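Local structure of ribonuclease T2 (Homo sapiens, 3T0O) at residues A[168-176]-A[214-225]; A[36-44]-A[114-124]. The protein cleaves single-stranded RNA, preferentially between purine and uridine, degrading microbial RNA into fragments that are then sensed by TLR8 in innate immunity. All coordinates share one frame; numbering follows the deposited sequence. Where two conformers were deposited one is given.

In the fold
Contact 1 (168-176 with 214-225) lies toward the outside of the chain, contact 2 (36-44 with 114-124) near its middle; their centres are about 19 Å apart. Both reach the same antiparallel sheet, in which strand 12-18 runs between 39-45 and 171-180. Two polar pairs, probably hydrogen bonds, join them directly: Tyr224 OH to Trp38 NE1 at 2.8 Å, and Gln174 OE1 to His41 ND1, also 2.8 Å. The second matters for the active site, because His41 is a predicted catalytic residue and Gln174 would fix how its ring is turned. Packing adds to this, with Ile175 CD1 lying 3.5 Å from Trp38 CH2.

Contact 1: A[168-176]-A[214-225]; sequences EVQTIGQIE and LRVCEDGPVFYP
Gln170 NE2 is gripped by two backbone carbonyls of 214-225, Glu218 O in the loop at 2.9 Å and Pro221 O, at the start of strand 221-222, at 3.0 Å. The first lies almost in the amide plane and makes the straighter bond (171°); NE2 sits above the carbonyl plane of Pro221, off its lone pairs. On the same amide, OE1 takes Glu218 N at 2.9 Å on a lone pair, so three bonds hold the group against rotation. CG sits between the backbone N and the carbonyl carbon (chi1 65°), and the extended chain beyond it carries the amide into the bend of 217-221. Cys217, at the start of that bend, is tied to Cys160 by a disulfide. Alongside, the backbones form a single beta bridge, Thr171 with Phe223: Phe223 N donates to Gln170 O and Ile172 N to Phe223 O. It joins the C-terminal tail to the start of strand 171-180, a member of the central antiparallel sheet of the RNase T2 fold. Apolar groups flank the bridge. Val222 CG2 presses on Ile172 CB at 3.7 Å, Ile172 CG2 lies 3.6 Å from Tyr224 CD1, and Val169 CG2 rests 3.9 Å from Phe223 CB. Farther along, Leu214 CD1 lies against the chain of Gln174, 3.7 Å from its CD, while the polar end of that glutamine is bonded to His41 and Gln159.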
loop_
_atom_site.group_PDB
_atom_site.type_symbol
_atom_site.label_atom_id
_atom_site.label_comp_id
_atom_site.label_asym_id
_atom_site.label_seq_id
_atom_site.Cartn_x
_atom_site.Cartn_y
_atom_site.Cartn_z
ATOM N N GLU A 168 9.134 -19.196 13.953
ATOM C CA GLU A 168 7.709 -18.996 14.047
ATOM C C GLU A 168 7.133 -19.043 12.599
ATOM O O GLU A 168 7.649 -19.764 11.762
ATOM C CB GLU A 168 7.487 -17.678 14.783
ATOM C CG GLU A 168 8.366 -16.542 14.189
ATOM C CD GLU A 168 8.587 -15.371 15.138
ATOM O OE1 GLU A 168 9.509 -15.456 15.986
ATOM O OE2 GLU A 168 7.859 -14.361 15.020
ATOM N N VAL A 169 6.082 -18.280 12.289
ATOM C CA VAL A 169 5.502 -18.309 10.928
ATOM C C VAL A 169 5.638 -16.915 10.319
ATOM O O VAL A 169 5.842 -15.933 11.021
ATOM C CB VAL A 169 3.966 -18.775 10.851
ATOM C CG1 VAL A 169 3.772 -20.215 11.407
ATOM C CG2 VAL A 169 3.112 -17.858 11.556
ATOM N N GLN A 170 5.586 -16.856 8.993
ATOM C CA GLN A 170 5.617 -15.574 8.259
ATOM C C GLN A 170 4.459 -14.673 8.730
ATOM O O GLN A 170 3.409 -15.126 9.165
ATOM C CB GLN A 170 5.530 -15.836 6.775
ATOM C CG GLN A 170 4.173 -16.472 6.382
ATOM C CD GLN A 170 4.067 -16.994 5.003
ATOM O OE1 GLN A 170 4.892 -16.704 4.119
ATOM N NE2 GLN A 170 3.071 -17.819 4.821
ATOM N N THR A 171 4.680 -13.386 8.537
ATOM C CA THR A 171 3.721 -12.400 8.957
ATOM C C THR A 171 3.251 -11.587 7.752
ATOM O O THR A 171 4.089 -11.048 7.022
ATOM C CB THR A 171 4.408 -11.471 9.909
ATOM O OG1 THR A 171 5.058 -12.254 10.940
ATOM C CG2 THR A 171 3.336 -10.561 10.527
ATOM N N ILE A 172 1.932 -11.499 7.538
ATOM C CA ILE A 172 1.440 -10.732 6.361
ATOM C C ILE A 172 1.746 -9.277 6.552
ATOM O O ILE A 172 1.481 -8.740 7.616
ATOM C CB ILE A 172 -0.030 -11.017 6.081
ATOM C CG1 ILE A 172 -0.439 -10.342 4.748
ATOM C CG2 ILE A 172 -0.975 -10.440 7.204
ATOM C CD1 ILE A 172 -1.906 -10.701 4.356
ATOM N N GLY A 173 2.217 -8.654 5.467
ATOM C CA GLY A 173 2.652 -7.239 5.528
ATOM C C GLY A 173 2.045 -6.388 4.434
ATOM O O GLY A 173 1.901 -5.216 4.667
ATOM N N GLN A 174 1.797 -6.966 3.249
ATOM C CA GLN A 174 1.513 -6.035 2.107
ATOM C C GLN A 174 0.626 -6.731 1.106
ATOM O O GLN A 174 0.822 -7.907 0.846
ATOM C CB GLN A 174 2.871 -5.574 1.522
ATOM C CG GLN A 174 2.702 -4.568 0.365
ATOM C CD GLN A 174 4.037 -3.801 0.222
ATOM O OE1 GLN A 174 4.194 -2.794 0.884
ATOM N NE2 GLN A 174 4.861 -4.240 -0.675
ATOM N N ILE A 175 -0.366 -6.000 0.586
ATOM C CA ILE A 175 -1.281 -6.563 -0.407
ATOM C C ILE A 175 -1.259 -5.641 -1.585
ATOM O O ILE A 175 -1.387 -4.412 -1.425
ATOM C CB ILE A 175 -2.632 -6.674 0.187
ATOM C CG1 ILE A 175 -2.639 -7.770 1.303
ATOM C CG2 ILE A 175 -3.704 -6.896 -0.937
ATOM C CD1 ILE A 175 -4.005 -7.846 2.074
ATOM N N GLU A 176 -1.012 -6.202 -2.734
ATOM C CA GLU A 176 -0.859 -5.420 -4.005
ATOM C C GLU A 176 -1.979 -5.802 -4.924
ATOM O O GLU A 176 -2.291 -6.974 -5.093
ATOM C CB GLU A 176 0.467 -5.670 -4.690
ATOM C CG GLU A 176 1.601 -5.328 -3.687
ATOM C CD GLU A 176 2.923 -5.416 -4.312
ATOM O OE1 GLU A 176 3.026 -6.009 -5.369
ATOM O OE2 GLU A 176 3.883 -4.922 -3.701
ATOM N N LEU A 214 9.958 -7.661 2.630
ATOM C CA LEU A 214 8.690 -8.283 2.190
ATOM C C LEU A 214 8.957 -9.144 0.995
ATOM O O LEU A 214 9.696 -8.745 0.036
ATOM C CB LEU A 214 7.693 -7.253 1.791
ATOM C CG LEU A 214 7.168 -6.551 3.032
ATOM C CD1 LEU A 214 6.447 -5.292 2.585
ATOM C CD2 LEU A 214 6.217 -7.412 3.826
ATOM N N ARG A 215 8.423 -10.370 1.035
ATOM C CA ARG A 215 8.555 -11.249 -0.124
ATOM C C ARG A 215 7.219 -11.876 -0.323
ATOM O O ARG A 215 6.391 -11.856 0.542
ATOM C CB ARG A 215 9.559 -12.362 0.173
ATOM C CG ARG A 215 10.981 -11.892 0.308
ATOM C CD ARG A 215 11.553 -11.346 -0.978
ATOM N NE ARG A 215 13.022 -11.267 -0.876
ATOM C CZ ARG A 215 13.660 -10.201 -0.416
ATOM N NH1 ARG A 215 12.932 -9.146 0.005
ATOM N NH2 ARG A 215 15.019 -10.210 -0.374
ATOM N N VAL A 216 7.035 -12.550 -1.461
ATOM C CA VAL A 216 5.741 -13.222 -1.648
ATOM C C VAL A 216 5.481 -14.173 -0.486
ATOM O O VAL A 216 6.360 -14.916 -0.049
ATOM C CB VAL A 216 5.771 -14.007 -2.985
ATOM C CG1 VAL A 216 6.963 -14.892 -3.028
ATOM C CG2 VAL A 216 4.515 -14.787 -3.167
ATOM N N CYS A 217 4.247 -14.144 0.042
ATOM C CA CYS A 217 3.912 -15.088 1.102
ATOM C C CYS A 217 3.906 -16.491 0.584
ATOM O O CYS A 217 3.329 -16.752 -0.472
ATOM C CB CYS A 217 2.539 -14.801 1.681
ATOM S SG CYS A 217 2.377 -13.197 2.449
ATOM N N GLU A 218 4.488 -17.381 1.374
ATOM C CA GLU A 218 4.450 -18.812 1.070
ATOM C C GLU A 218 3.055 -19.398 1.327
ATOM O O GLU A 218 2.401 -18.999 2.275
ATOM C CB GLU A 218 5.478 -19.492 1.950
ATOM C CG GLU A 218 6.914 -19.059 1.635
ATOM C CD GLU A 218 7.364 -19.501 0.207
ATOM O OE1 GLU A 218 6.547 -20.026 -0.558
ATOM O OE2 GLU A 218 8.414 -19.046 -0.132
ATOM N N ASP A 219 2.579 -20.358 0.515
ATOM C CA ASP A 219 1.326 -20.999 0.895
ATOM C C ASP A 219 1.485 -21.580 2.299
ATOM O O ASP A 219 2.579 -22.086 2.705
ATOM C CB ASP A 219 0.942 -22.117 -0.077
ATOM C CG ASP A 219 0.621 -21.610 -1.485
ATOM O OD1 ASP A 219 0.651 -22.446 -2.427
ATOM O OD2 ASP A 219 0.313 -20.417 -1.645
ATOM N N GLY A 220 0.430 -21.539 3.082
ATOM C CA GLY A 220 0.465 -22.098 4.412
ATOM C C GLY A 220 0.080 -21.090 5.478
ATOM O O GLY A 220 -0.497 -20.035 5.153
ATOM N N PRO A 221 0.424 -21.358 6.718
ATOM C CA PRO A 221 -0.004 -20.465 7.801
ATOM C C PRO A 221 0.642 -19.113 7.735
ATOM O O PRO A 221 1.776 -18.959 7.220
ATOM C CB PRO A 221 0.420 -21.204 9.104
ATOM C CG PRO A 221 0.739 -22.530 8.649
ATOM C CD PRO A 221 1.059 -22.573 7.237
ATOM N N VAL A 222 -0.142 -18.135 8.131
ATOM C CA VAL A 222 0.387 -16.786 8.131
ATOM C C VAL A 222 -0.191 -16.069 9.355
ATOM O O VAL A 222 -1.375 -16.262 9.740
ATOM C CB VAL A 222 0.048 -16.053 6.748
ATOM C CG1 VAL A 222 -1.455 -16.040 6.502
ATOM C CG2 VAL A 222 0.597 -14.566 6.763
ATOM N N PHE A 223 0.648 -15.268 9.961
ATOM C CA PHE A 223 0.192 -14.457 11.105
ATOM C C PHE A 223 -0.236 -13.104 10.596
ATOM O O PHE A 223 0.497 -12.425 9.875
ATOM C CB PHE A 223 1.398 -14.349 12.073
ATOM C CG PHE A 223 1.138 -13.653 13.357
ATOM C CD1 PHE A 223 -0.059 -13.787 14.044
ATOM C CD2 PHE A 223 2.142 -12.876 13.908
ATOM C CE1 PHE A 223 -0.291 -13.116 15.299
ATOM C CE2 PHE A 223 1.922 -12.207 15.164
ATOM C CZ PHE A 223 0.702 -12.359 15.826
ATOM N N TYR A 224 -1.385 -12.650 11.084
ATOM C CA TYR A 224 -1.931 -11.332 10.733
ATOM C C TYR A 224 -2.055 -10.639 12.111
ATOM O O TYR A 224 -3.063 -10.816 12.846
ATOM C CB TYR A 224 -3.302 -11.585 10.095
ATOM C CG TYR A 224 -4.086 -10.365 9.719
ATOM C CD1 TYR A 224 -3.446 -9.139 9.464
ATOM C CD2 TYR A 224 -5.429 -10.465 9.520
ATOM C CE1 TYR A 224 -4.175 -7.989 9.099
ATOM C CE2 TYR A 224 -6.187 -9.396 9.111
ATOM C CZ TYR A 224 -5.556 -8.139 8.915
ATOM O OH TYR A 224 -6.310 -7.094 8.471
ATOM N N PRO A 225 -1.039 -9.905 12.502
ATOM C CA PRO A 225 -0.865 -9.537 13.912
ATOM C C PRO A 225 -1.744 -8.402 14.344
ATOM O O PRO A 225 -1.857 -7.372 13.649
ATOM C CB PRO A 225 0.610 -9.072 13.989
ATOM C CG PRO A 225 0.998 -8.696 12.645
ATOM C CD PRO A 225 0.165 -9.625 11.700
#

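Contact 2: A[36-44]-A[114-124]; sequences DYWTIHGLW and SLELYRELDLN
Trp38 and Asn124 pair through the backbone of one and the side-chain amide of the other. Asn124 OD1 accepts Trp38 N at 2.8 Å on a lone pair, and ND2 gives a hydrogen to Trp38 O at 2.9 Å, which lies almost in the amide plane. With CG beside its own backbone N (chi1 -76°), the asparagine reaches out from the start of helix 123-129 and matches both backbone polar atoms of Trp38. Trp38 O has a second donor: Tyr118 OH, 2.6 Å away, with the oxygen lying at the edge of the phenol ring.

Tyr118 reaches that carbonyl because its CG stands anti to the backbone N (chi1 174°), sending the ring out from helix 107-121 toward strand 39-45. On the way it meets Ile40 obliquely: Ile40 CG1 comes within 3.4 Å of Tyr118 CD1, and Ile40 CD1 lies 3.8 Å from Leu115 CD2. Leu123 CD2 touches the indole of Trp38 near its rim, 3.9 Å from Trp38 CG, and Asn124 OD1 lies in plane at the indole edge; Trp38 NE1 bonds to Tyr224. At the far end Leu43 lies over Ser114, with Leu43 CB 3.3 Å from Ser114 OG, a hydroxyl whose hydrogen bond goes to Tyr110 O. The strand and helix axes pass 9.2 Å apart at 114°, the helix packed across one side of the sheet in this alpha/beta fold.

Directly after Ile40, His41 and Gly42 both face Val16, a classic beta bulge. Between the two donors on Trp38 O and the acceptor on Trp38 N, three hydrogen bonds fix the backbone at the entry to the strand that carries this predicted active-site histidine.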
loop_
_atom_site.group_PDB
_atom_site.type_symbol
_atom_site.label_atom_id
_atom_site.label_comp_id
_atom_site.label_asym_id
_atom_site.label_seq_id
_atom_site.Cartn_x
_atom_site.Cartn_y
_atom_site.Cartn_z
ATOM N N ASP A 36 -4.628 0.463 13.252
ATOM C CA ASP A 36 -5.199 -0.846 13.178
ATOM C C ASP A 36 -5.977 -1.062 11.873
ATOM O O ASP A 36 -7.001 -1.823 11.808
ATOM C CB ASP A 36 -6.103 -1.074 14.400
ATOM C CG ASP A 36 -7.302 -0.170 14.409
ATOM O OD1 ASP A 36 -8.191 -0.341 15.295
ATOM O OD2 ASP A 36 -7.384 0.748 13.572
ATOM N N TYR A 37 -5.412 -0.550 10.781
ATOM C CA TYR A 37 -6.027 -0.762 9.463
ATOM C C TYR A 37 -4.949 -0.692 8.409
ATOM O O TYR A 37 -3.877 -0.148 8.669
ATOM C CB TYR A 37 -7.082 0.327 9.178
ATOM C CG TYR A 37 -6.670 1.741 9.441
ATOM C CD1 TYR A 37 -6.101 2.526 8.426
ATOM C CD2 TYR A 37 -6.933 2.317 10.658
ATOM C CE1 TYR A 37 -5.792 3.853 8.631
ATOM C CE2 TYR A 37 -6.554 3.646 10.866
ATOM C CZ TYR A 37 -5.954 4.349 9.849
ATOM O OH TYR A 37 -5.707 5.723 10.104
ATOM N N TRP A 38 -5.179 -1.338 7.291
ATOM C CA TRP A 38 -4.282 -1.272 6.165
ATOM C C TRP A 38 -4.219 0.102 5.628
ATOM O O TRP A 38 -5.244 0.789 5.518
ATOM C CB TRP A 38 -4.811 -2.181 5.030
ATOM C CG TRP A 38 -4.709 -3.645 5.445
ATOM C CD1 TRP A 38 -5.609 -4.350 6.268
ATOM C CD2 TRP A 38 -3.674 -4.557 5.094
ATOM N NE1 TRP A 38 -5.120 -5.633 6.463
ATOM C CE2 TRP A 38 -3.966 -5.800 5.739
ATOM C CE3 TRP A 38 -2.528 -4.458 4.287
ATOM C CZ2 TRP A 38 -3.137 -6.911 5.634
ATOM C CZ3 TRP A 38 -1.706 -5.580 4.146
ATOM C CH2 TRP A 38 -2.033 -6.810 4.809
ATOM N N THR A 39 -2.986 0.541 5.338
ATOM C CA THR A 39 -2.803 1.906 4.806
ATOM C C THR A 39 -2.058 1.861 3.479
ATOM O O THR A 39 -1.578 0.812 3.018
ATOM C CB THR A 39 -1.927 2.782 5.790
ATOM O OG1 THR A 39 -0.682 2.088 6.006
ATOM C CG2 THR A 39 -2.655 2.882 7.107
ATOM N N ILE A 40 -2.000 3.041 2.811
ATOM C CA ILE A 40 -1.372 3.137 1.517
ATOM C C ILE A 40 0.128 3.124 1.613
ATOM O O ILE A 40 0.716 3.920 2.361
ATOM C CB ILE A 40 -1.775 4.445 0.840
ATOM C CG1 ILE A 40 -3.300 4.492 0.710
ATOM C CG2 ILE A 40 -1.062 4.505 -0.521
ATOM C CD1 ILE A 40 -3.797 5.901 0.261
ATOM N N HIS A 41 0.768 2.210 0.903
ATOM C CA HIS A 41 2.190 2.334 0.671
ATOM C C HIS A 41 2.432 3.210 -0.557
ATOM O O HIS A 41 3.097 4.258 -0.460
ATOM C CB HIS A 41 2.757 0.975 0.490
ATOM C CG HIS A 41 4.241 1.000 0.502
ATOM N ND1 HIS A 41 4.988 -0.152 0.588
ATOM C CD2 HIS A 41 5.114 2.031 0.457
ATOM C CE1 HIS A 41 6.275 0.159 0.565
ATOM N NE2 HIS A 41 6.392 1.474 0.498
ATOM N N GLY A 42 1.832 2.856 -1.703
ATOM C CA GLY A 42 1.891 3.780 -2.805
ATOM C C GLY A 42 1.172 3.220 -4.023
ATOM O O GLY A 42 0.606 2.136 -3.986
ATOM N N LEU A 43 1.169 4.030 -5.083
ATOM C CA LEU A 43 0.612 3.685 -6.347
ATOM C C LEU A 43 1.739 3.669 -7.352
ATOM O O LEU A 43 2.281 4.708 -7.705
ATOM C CB LEU A 43 -0.484 4.695 -6.723
ATOM C CG LEU A 43 -1.064 4.421 -8.104
ATOM C CD1 LEU A 43 -1.867 3.150 -8.109
ATOM C CD2 LEU A 43 -2.025 5.605 -8.499
ATOM N N TRP A 44 2.166 2.475 -7.700
ATOM C CA TRP A 44 3.452 2.369 -8.392
ATOM C C TRP A 44 3.334 1.899 -9.832
ATOM O O TRP A 44 2.774 0.828 -10.085
ATOM C CB TRP A 44 4.247 1.274 -7.689
ATOM C CG TRP A 44 4.570 1.546 -6.241
ATOM C CD1 TRP A 44 4.460 2.658 -5.579
ATOM C CD2 TRP A 44 5.124 0.577 -5.357
ATOM N NE1 TRP A 44 4.868 2.489 -4.252
ATOM C CE2 TRP A 44 5.280 1.196 -4.124
ATOM C CE3 TRP A 44 5.514 -0.746 -5.520
ATOM C CZ2 TRP A 44 5.799 0.533 -3.004
ATOM C CZ3 TRP A 44 6.009 -1.406 -4.404
ATOM C CH2 TRP A 44 6.099 -0.795 -3.209
ATOM N N SER A 114 -4.722 8.363 -5.869
ATOM C CA SER A 114 -4.284 7.308 -5.005
ATOM C C SER A 114 -5.173 7.179 -3.808
ATOM O O SER A 114 -5.620 6.091 -3.450
ATOM C CB SER A 114 -2.845 7.587 -4.556
ATOM O OG SER A 114 -2.009 7.494 -5.709
ATOM N N LEU A 115 -5.503 8.300 -3.192
ATOM C CA LEU A 115 -6.417 8.243 -2.048
ATOM C C LEU A 115 -7.790 7.782 -2.465
ATOM O O LEU A 115 -8.442 7.053 -1.703
ATOM C CB LEU A 115 -6.541 9.639 -1.438
ATOM C CG LEU A 115 -5.266 10.116 -0.768
ATOM C CD1 LEU A 115 -5.343 11.627 -0.524
ATOM C CD2 LEU A 115 -5.054 9.440 0.560
ATOM N N GLU A 116 -8.262 8.216 -3.628
ATOM C CA GLU A 116 -9.591 7.776 -4.084
ATOM C C GLU A 116 -9.619 6.315 -4.279
ATOM O O GLU A 116 -10.561 5.655 -3.849
ATOM C CB GLU A 116 -9.903 8.475 -5.389
ATOM C CG GLU A 116 -11.261 8.276 -5.910
ATOM C CD GLU A 116 -11.487 9.219 -7.090
ATOM O OE1 GLU A 116 -10.618 9.291 -7.993
ATOM O OE2 GLU A 116 -12.523 9.919 -7.107
ATOM N N LEU A 117 -8.590 5.777 -4.911
ATOM C CA LEU A 117 -8.535 4.330 -5.165
ATOM C C LEU A 117 -8.503 3.569 -3.859
ATOM O O LEU A 117 -9.144 2.520 -3.717
ATOM C CB LEU A 117 -7.225 4.027 -5.941
ATOM C CG LEU A 117 -7.392 4.491 -7.372
ATOM C CD1 LEU A 117 -6.021 4.368 -8.005
ATOM C CD2 LEU A 117 -8.361 3.509 -8.101
ATOM N N TYR A 118 -7.762 4.096 -2.871
ATOM C CA TYR A 118 -7.735 3.407 -1.575
ATOM C C TYR A 118 -9.172 3.341 -0.981
ATOM O O TYR A 118 -9.550 2.298 -0.466
ATOM C CB TYR A 118 -6.898 4.309 -0.653
ATOM C CG TYR A 118 -6.856 3.851 0.806
ATOM C CD1 TYR A 118 -6.126 2.739 1.163
ATOM C CD2 TYR A 118 -7.544 4.559 1.760
ATOM C CE1 TYR A 118 -6.080 2.368 2.538
ATOM C CE2 TYR A 118 -7.515 4.216 3.122
ATOM C CZ TYR A 118 -6.758 3.122 3.475
ATOM O OH TYR A 118 -6.766 2.815 4.836
ATOM N N ARG A 119 -9.932 4.419 -1.082
ATOM C CA ARG A 119 -11.309 4.476 -0.567
ATOM C C ARG A 119 -12.235 3.524 -1.305
ATOM O O ARG A 119 -13.148 2.927 -0.708
ATOM C CB ARG A 119 -11.856 5.930 -0.689
ATOM C CG ARG A 119 -11.059 6.935 0.170
ATOM C CD ARG A 119 -11.689 8.350 0.268
ATOM N NE ARG A 119 -12.006 8.952 -1.026
ATOM C CZ ARG A 119 -11.316 9.912 -1.641
ATOM N NH1 ARG A 119 -10.203 10.417 -1.135
ATOM N NH2 ARG A 119 -11.757 10.370 -2.804
ATOM N N GLU A 120 -12.069 3.480 -2.637
ATOM C CA GLU A 120 -12.945 2.695 -3.483
ATOM C C GLU A 120 -12.609 1.225 -3.288
ATOM O O GLU A 120 -13.513 0.356 -3.251
ATOM C CB GLU A 120 -12.773 3.102 -4.948
ATOM C CG GLU A 120 -13.350 4.484 -5.196
ATOM C CD GLU A 120 -13.143 4.958 -6.604
ATOM O OE1 GLU A 120 -12.497 4.271 -7.426
ATOM O OE2 GLU A 120 -13.676 6.035 -6.871
ATOM N N LEU A 121 -11.332 0.900 -3.144
ATOM C CA LEU A 121 -11.047 -0.487 -2.946
ATOM C C LEU A 121 -11.495 -0.983 -1.569
ATOM O O LEU A 121 -12.008 -2.116 -1.379
ATOM C CB LEU A 121 -9.543 -0.706 -3.059
ATOM C CG LEU A 121 -9.144 -0.466 -4.515
ATOM C CD1 LEU A 121 -7.595 -0.402 -4.529
ATOM C CD2 LEU A 121 -9.638 -1.588 -5.485
ATOM N N ASP A 122 -11.348 -0.078 -0.564
ATOM C CA ASP A 122 -11.704 -0.424 0.815
ATOM C C ASP A 122 -11.328 -1.815 1.271
ATOM O O ASP A 122 -12.171 -2.600 1.717
ATOM C CB ASP A 122 -13.142 -0.074 1.121
ATOM C CG ASP A 122 -13.367 0.090 2.660
ATOM O OD1 ASP A 122 -12.393 -0.108 3.435
ATOM O OD2 ASP A 122 -14.524 0.426 2.968
ATOM N N LEU A 123 -10.025 -2.061 1.165
ATOM C CA LEU A 123 -9.494 -3.348 1.574
ATOM C C LEU A 123 -9.786 -3.678 3.023
ATOM O O LEU A 123 -10.082 -4.794 3.322
ATOM C CB LEU A 123 -7.981 -3.322 1.289
ATOM C CG LEU A 123 -7.211 -4.496 1.925
ATOM C CD1 LEU A 123 -7.562 -5.847 1.220
ATOM C CD2 LEU A 123 -5.717 -4.154 1.754
ATOM N N ASN A 124 -9.774 -2.682 3.878
ATOM C CA ASN A 124 -10.092 -2.901 5.263
ATOM C C ASN A 124 -11.510 -3.454 5.463
ATOM O O ASN A 124 -11.673 -4.457 6.200
ATOM C CB ASN A 124 -9.913 -1.640 6.021
ATOM C CG ASN A 124 -8.484 -1.374 6.246
ATOM O OD1 ASN A 124 -7.875 -2.108 7.031
ATOM N ND2 ASN A 124 -7.946 -0.310 5.637
#